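Local coordinates for protein fanconi-associated nuclease 1 homolog (Pseudomonas aeruginosa, PDB 5Y7Q) that is a bacterial homolog of Fanconi-associated nuclease 1, a largely helical multidomain protein whose C-terminal part carries a VRR-NUC domain, at residues I372-L377 and V571-W576; L526-Q531 and V542-P547. All blocks are in the same frame, centred on the assembly; numbering follows the deposited sequence.

Interaction 1 (I372-L377 and V571-W576)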
loop_
_atom_site.group_PDB
_atom_site.type_symbol
_atom_site.label_atom_id
_atom_site.label_comp_id
_atom_site.label_asym_id
_atom_site.label_seq_id
_atom_site.Cartn_x
_atom_site.Cartn_y
_atom_site.Cartn_z
ATOM N N ILE A 372 7.180 28.387 -17.381
ATOM C CA ILE A 372 7.787 27.955 -16.129
ATOM C C ILE A 372 8.979 28.838 -15.812
ATOM O O ILE A 372 9.813 29.132 -16.677
ATOM C CB ILE A 372 8.211 26.474 -16.199
ATOM C CG1 ILE A 372 9.079 26.216 -17.440
ATOM C CG2 ILE A 372 6.988 25.552 -16.151
ATOM C CD1 ILE A 372 9.208 24.751 -17.827
ATOM N N ASP A 373 9.085 29.237 -14.552
ATOM C CA ASP A 373 10.101 30.199 -14.157
ATOM C C ASP A 373 11.351 29.394 -13.838
ATOM O O ASP A 373 11.466 28.795 -12.771
ATOM C CB ASP A 373 9.605 30.998 -12.960
ATOM C CG ASP A 373 10.719 31.662 -12.202
ATOM O OD1 ASP A 373 11.609 32.266 -12.843
ATOM O OD2 ASP A 373 10.694 31.579 -10.956
ATOM N N ARG A 374 12.322 29.426 -14.739
ATOM C CA ARG A 374 13.371 28.427 -14.739
ATOM C C ARG A 374 14.715 29.054 -14.446
ATOM O O ARG A 374 14.948 30.231 -14.703
ATOM C CB ARG A 374 13.439 27.666 -16.060
ATOM C CG ARG A 374 13.969 28.423 -17.246
ATOM C CD ARG A 374 13.894 27.526 -18.479
ATOM N NE ARG A 374 15.065 26.659 -18.658
ATOM C CZ ARG A 374 15.021 25.427 -19.176
ATOM N NH1 ARG A 374 16.139 24.716 -19.316
ATOM N NH2 ARG A 374 13.853 24.895 -19.536
ATOM N N LEU A 375 15.581 28.241 -13.876
ATOM C CA LEU A 375 16.891 28.664 -13.423
ATOM C C LEU A 375 17.865 27.595 -13.882
ATOM O O LEU A 375 17.787 26.449 -13.430
ATOM C CB LEU A 375 16.904 28.828 -11.907
ATOM C CG LEU A 375 18.262 28.850 -11.211
ATOM C CD1 LEU A 375 19.003 30.216 -11.348
ATOM C CD2 LEU A 375 18.074 28.429 -9.757
ATOM N N ASP A 376 18.775 27.964 -14.779
ATOM C CA ASP A 376 19.738 27.022 -15.322
ATOM C C ASP A 376 20.989 27.010 -14.452
ATOM O O ASP A 376 21.433 28.053 -13.963
ATOM C CB ASP A 376 20.065 27.373 -16.776
ATOM C CG ASP A 376 18.904 27.054 -17.737
ATOM O OD1 ASP A 376 18.933 25.992 -18.405
ATOM O OD2 ASP A 376 17.953 27.861 -17.826
ATOM N N LEU A 377 21.517 25.812 -14.217
ATOM C CA LEU A 377 22.712 25.613 -13.413
ATOM C C LEU A 377 23.660 24.706 -14.170
ATOM O O LEU A 377 23.243 23.666 -14.685
ATOM C CB LEU A 377 22.396 24.975 -12.066
ATOM C CG LEU A 377 21.832 25.803 -10.928
ATOM C CD1 LEU A 377 21.747 24.925 -9.693
ATOM C CD2 LEU A 377 22.735 26.975 -10.689
ATOM N N VAL A 571 11.891 26.167 -11.247
ATOM C CA VAL A 571 12.377 24.875 -11.731
ATOM C C VAL A 571 13.830 25.045 -12.134
ATOM O O VAL A 571 14.181 26.008 -12.824
ATOM C CB VAL A 571 11.540 24.326 -12.905
ATOM C CG1 VAL A 571 12.116 23.005 -13.389
ATOM C CG2 VAL A 571 10.120 24.110 -12.464
ATOM N N CYS A 572 14.668 24.117 -11.705
ATOM C CA CYS A 572 16.105 24.212 -11.907
ATOM C C CYS A 572 16.587 23.082 -12.810
ATOM O O CYS A 572 16.514 21.907 -12.436
ATOM C CB CYS A 572 16.811 24.173 -10.562
ATOM S SG CYS A 572 18.526 23.805 -10.690
ATOM N N TYR A 573 17.091 23.437 -13.983
ATOM C CA TYR A 573 17.592 22.474 -14.953
ATOM C C TYR A 573 19.120 22.452 -14.906
ATOM O O TYR A 573 19.764 23.493 -15.075
ATOM C CB TYR A 573 17.103 22.836 -16.355
ATOM C CG TYR A 573 15.598 22.747 -16.548
ATOM C CD1 TYR A 573 15.012 21.593 -17.080
ATOM C CD2 TYR A 573 14.764 23.815 -16.224
ATOM C CE1 TYR A 573 13.639 21.498 -17.281
ATOM C CE2 TYR A 573 13.381 23.730 -16.422
ATOM C CZ TYR A 573 12.828 22.564 -16.947
ATOM O OH TYR A 573 11.472 22.453 -17.155
ATOM N N VAL A 574 19.698 21.268 -14.707
ATOM C CA VAL A 574 21.131 21.119 -14.467
ATOM C C VAL A 574 21.821 20.445 -15.654
ATOM O O VAL A 574 21.320 19.454 -16.205
ATOM C CB VAL A 574 21.357 20.333 -13.161
ATOM C CG1 VAL A 574 22.831 19.975 -12.959
ATOM C CG2 VAL A 574 20.847 21.150 -12.015
ATOM N N ARG A 575 22.971 20.996 -16.049
ATOM C CA ARG A 575 23.946 20.372 -16.937
ATOM C C ARG A 575 25.231 20.109 -16.158
ATOM O O ARG A 575 25.519 20.771 -15.157
ATOM C CB ARG A 575 24.299 21.257 -18.140
ATOM C CG ARG A 575 23.186 21.663 -19.084
ATOM C CD ARG A 575 23.748 22.624 -20.187
ATOM N NE ARG A 575 24.731 23.580 -19.652
ATOM C CZ ARG A 575 25.286 24.578 -20.343
ATOM N NH1 ARG A 575 26.176 25.376 -19.761
ATOM N NH2 ARG A 575 24.957 24.789 -21.612
ATOM N N TRP A 576 26.020 19.145 -16.627
ATOM C CA TRP A 576 27.282 18.818 -15.982
ATOM C C TRP A 576 28.463 19.355 -16.786
ATOM O O TRP A 576 28.460 19.333 -18.020
ATOM C CB TRP A 576 27.452 17.310 -15.813
ATOM C CG TRP A 576 26.381 16.609 -15.061
ATOM C CD1 TRP A 576 25.555 15.633 -15.540
ATOM C CD2 TRP A 576 26.036 16.787 -13.680
ATOM N NE1 TRP A 576 24.714 15.202 -14.548
ATOM C CE2 TRP A 576 24.987 15.890 -13.396
ATOM C CE3 TRP A 576 26.508 17.623 -12.659
ATOM C CZ2 TRP A 576 24.395 15.804 -12.135
ATOM C CZ3 TRP A 576 25.926 17.540 -11.407
ATOM C CH2 TRP A 576 24.878 16.631 -11.154
#
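The guanidinium of R374 lies flat on the ring of Y573, its CZ 3.8 Å from the ring centroid and the two planes only 1° apart, a stacked cation-pi contact. Its orientation is fixed from a second direction: D376, on the same face, takes it side-on in a salt bridge of two nearly straight hydrogen bonds, NE to OD2 (3.2 Å) and NH1 to OD1, both oxygens lying in the guanidinium plane. Thus its edge goes to a carboxylate and one face to the tyrosine. CG stands between the backbone N and the carbonyl carbon (chi1 72°), and the bend at chi3 lays the guanidinium on the ring. I372 CD1 meets the same ring at its edge, beside OH.

Between the strands, the backbone groups bond in turn. V571 N donates to D373 O (3.1 Å), and L375 N returns a bond to V571 O (2.8 Å). Y573 N then binds L375 O (3.1 Å), L377 N binds Y573 O (3.0 Å), and R575 N reaches L377 O (3.0 Å). C572 bonds through both backbone groups to E543 and K545 of strand 538-545, and V574 to K545. On the opposite face, L377 CD1 rests against C572 SG, and V392 of helix 388-396 packs on C572 and V574. Such zigzag pairing is that of parallel strands, here joining the outermost strand 374-380 to strand 569-577 of a mixed sheet.

Interaction 2 (L526-Q531 and V542-P547)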
loop_
_atom_site.group_PDB
_atom_site.type_symbol
_atom_site.label_atom_id
_atom_site.label_comp_id
_atom_site.label_asym_id
_atom_site.label_seq_id
_atom_site.Cartn_x
_atom_site.Cartn_y
_atom_site.Cartn_z
ATOM N N LEU A 526 4.965 17.859 -5.127
ATOM C CA LEU A 526 5.520 19.125 -4.698
ATOM C C LEU A 526 7.018 19.167 -5.000
ATOM O O LEU A 526 7.666 18.123 -5.108
ATOM C CB LEU A 526 5.270 19.337 -3.205
ATOM C CG LEU A 526 3.841 19.668 -2.754
ATOM C CD1 LEU A 526 2.833 18.561 -3.061
ATOM C CD2 LEU A 526 3.817 19.951 -1.287
ATOM N N PRO A 527 7.587 20.367 -5.149
ATOM C CA PRO A 527 8.986 20.490 -5.570
ATOM C C PRO A 527 9.973 19.773 -4.658
ATOM O O PRO A 527 9.777 19.670 -3.449
ATOM C CB PRO A 527 9.212 22.002 -5.539
ATOM C CG PRO A 527 7.880 22.546 -5.879
ATOM C CD PRO A 527 6.923 21.679 -5.130
ATOM N N ASP A 528 11.071 19.312 -5.263
ATOM C CA ASP A 528 12.094 18.576 -4.521
ATOM C C ASP A 528 12.564 19.364 -3.316
ATOM O O ASP A 528 12.616 18.836 -2.198
ATOM C CB ASP A 528 13.297 18.254 -5.416
ATOM C CG ASP A 528 12.947 17.357 -6.601
ATOM O OD1 ASP A 528 12.244 16.326 -6.426
ATOM O OD2 ASP A 528 13.408 17.676 -7.722
ATOM N N LEU A 529 12.903 20.634 -3.523
ATOM C CA LEU A 529 13.635 21.398 -2.531
ATOM C C LEU A 529 12.819 22.585 -2.056
ATOM O O LEU A 529 11.904 23.076 -2.728
ATOM C CB LEU A 529 14.970 21.917 -3.074
ATOM C CG LEU A 529 15.988 20.972 -3.690
ATOM C CD1 LEU A 529 17.201 21.790 -4.094
ATOM C CD2 LEU A 529 16.395 19.870 -2.753
ATOM N N ILE A 530 13.200 23.066 -0.890
ATOM C CA ILE A 530 12.684 24.318 -0.384
ATOM C C ILE A 530 13.843 25.074 0.281
ATOM O O ILE A 530 14.633 24.495 1.037
ATOM C CB ILE A 530 11.505 24.055 0.577
ATOM C CG1 ILE A 530 10.834 25.388 0.975
ATOM C CG2 ILE A 530 11.977 23.174 1.784
ATOM C CD1 ILE A 530 9.418 25.274 1.588
ATOM N N GLN A 531 13.990 26.352 -0.031
ATOM C CA GLN A 531 15.049 27.127 0.586
ATOM C C GLN A 531 14.450 28.294 1.359
ATOM O O GLN A 531 13.447 28.895 0.945
ATOM C CB GLN A 531 16.102 27.616 -0.430
ATOM C CG GLN A 531 15.662 27.792 -1.860
ATOM C CD GLN A 531 16.653 28.656 -2.641
ATOM O OE1 GLN A 531 17.750 28.953 -2.153
ATOM N NE2 GLN A 531 16.265 29.077 -3.844
ATOM N N VAL A 542 11.984 24.664 -5.167
ATOM C CA VAL A 542 12.725 24.397 -6.393
ATOM C C VAL A 542 12.551 22.933 -6.775
ATOM O O VAL A 542 13.002 22.038 -6.050
ATOM C CB VAL A 542 14.218 24.742 -6.235
ATOM C CG1 VAL A 542 14.944 24.529 -7.554
ATOM C CG2 VAL A 542 14.407 26.211 -5.698
ATOM N N GLU A 543 11.914 22.690 -7.911
ATOM C CA GLU A 543 11.942 21.371 -8.519
ATOM C C GLU A 543 13.239 21.204 -9.303
ATOM O O GLU A 543 13.574 22.045 -10.145
ATOM C CB GLU A 543 10.729 21.177 -9.432
ATOM C CG GLU A 543 10.691 19.833 -10.154
ATOM C CD GLU A 543 10.674 18.628 -9.208
ATOM O OE1 GLU A 543 10.352 18.801 -8.007
ATOM O OE2 GLU A 543 10.986 17.501 -9.674
ATOM N N VAL A 544 13.972 20.118 -9.027
ATOM C CA VAL A 544 15.255 19.837 -9.670
ATOM C C VAL A 544 15.070 18.858 -10.828
ATOM O O VAL A 544 14.363 17.853 -10.700
ATOM C CB VAL A 544 16.257 19.287 -8.642
ATOM C CG1 VAL A 544 17.514 18.846 -9.325
ATOM C CG2 VAL A 544 16.578 20.350 -7.611
ATOM N N LYS A 545 15.701 19.152 -11.968
ATOM C CA LYS A 545 15.666 18.273 -13.133
ATOM C C LYS A 545 17.068 18.116 -13.710
ATOM O O LYS A 545 17.644 19.081 -14.224
ATOM C CB LYS A 545 14.703 18.812 -14.201
ATOM C CG LYS A 545 13.218 18.632 -13.852
ATOM C CD LYS A 545 12.900 17.171 -13.546
ATOM C CE LYS A 545 11.551 16.999 -12.870
ATOM N NZ LYS A 545 11.317 15.569 -12.514
ATOM N N GLY A 546 17.601 16.889 -13.651
ATOM C CA GLY A 546 18.871 16.583 -14.271
ATOM C C GLY A 546 18.723 16.345 -15.754
ATOM O O GLY A 546 17.632 16.453 -16.329
ATOM N N PRO A 547 19.840 16.035 -16.414
ATOM C CA PRO A 547 19.752 15.622 -17.820
ATOM C C PRO A 547 18.871 14.380 -17.929
ATOM O O PRO A 547 18.919 13.484 -17.078
ATOM C CB PRO A 547 21.207 15.336 -18.208
ATOM C CG PRO A 547 22.031 15.961 -17.166
ATOM C CD PRO A 547 21.221 15.983 -15.907
#
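The sequence P527-D528, with E543-V544-K545 on the second strand of the hairpin, matches the PD-(D/E)XK signature of the nuclease superfamily to which VRR-NUC domains belong, and the contact brings its two halves together. D528 is held at both ends: its backbone N donates to E543 OE1 (2.9 Å), while its OD2 accepts V544 N (2.8 Å) on the anti side of the carboxylate. With CG anti to the carbonyl carbon (chi1 -62°), the D528 carboxylate is carried over to the start of V544. E543 bends at chi2 (59°), which turns its own carboxylate back over P527 and D528. The two acids cross at a slant, planes 43° apart, with D528 OD2 3.1 Å from E543 OE2, a close approach of two acceptors and not a hydrogen bond.

In the hairpin formed by strands 529-533 and 538-545, these acids sit just beyond the antiparallel hydrogen-bonded pair L529 and V542. There L529 N binds V542 O and V542 N binds L529 O, each at 2.9 Å. P527 CB packs on V542 C at 3.7 Å. On the side of L529 and V544, CD1 of the leucine meets CG2 of the valine at 3.9 Å. K545 NZ forms a salt bridge with E543 OE2 (3.5 Å) and a further hydrogen bond with R550 O. The bound nucleic acid comes within about 5 Å of the nearest atom of this buried contact.

How the interactions relate
Interactions 1 and 2 have centres about 9 Å apart and share one mixed five-stranded sheet, in which strands 569-577 and 538-545 are neighbours. C572 joins them directly: its N probably bonds to E543 O and its O to K545 N, while its CB packs on V542 CG1. Along the chain, interaction 2 is nested inside the loop closed by interaction 1; strand 374-380 comes first, then the hairpin, then helix 553-564 leads into strand 569-577 as a beta-alpha-beta crossover. Interaction 1 lies at the partly exposed edge strand and interaction 2 further into the sheet, its nearest atom about 5 Å from the bound nucleic acid, against about 10 Å for interaction 1.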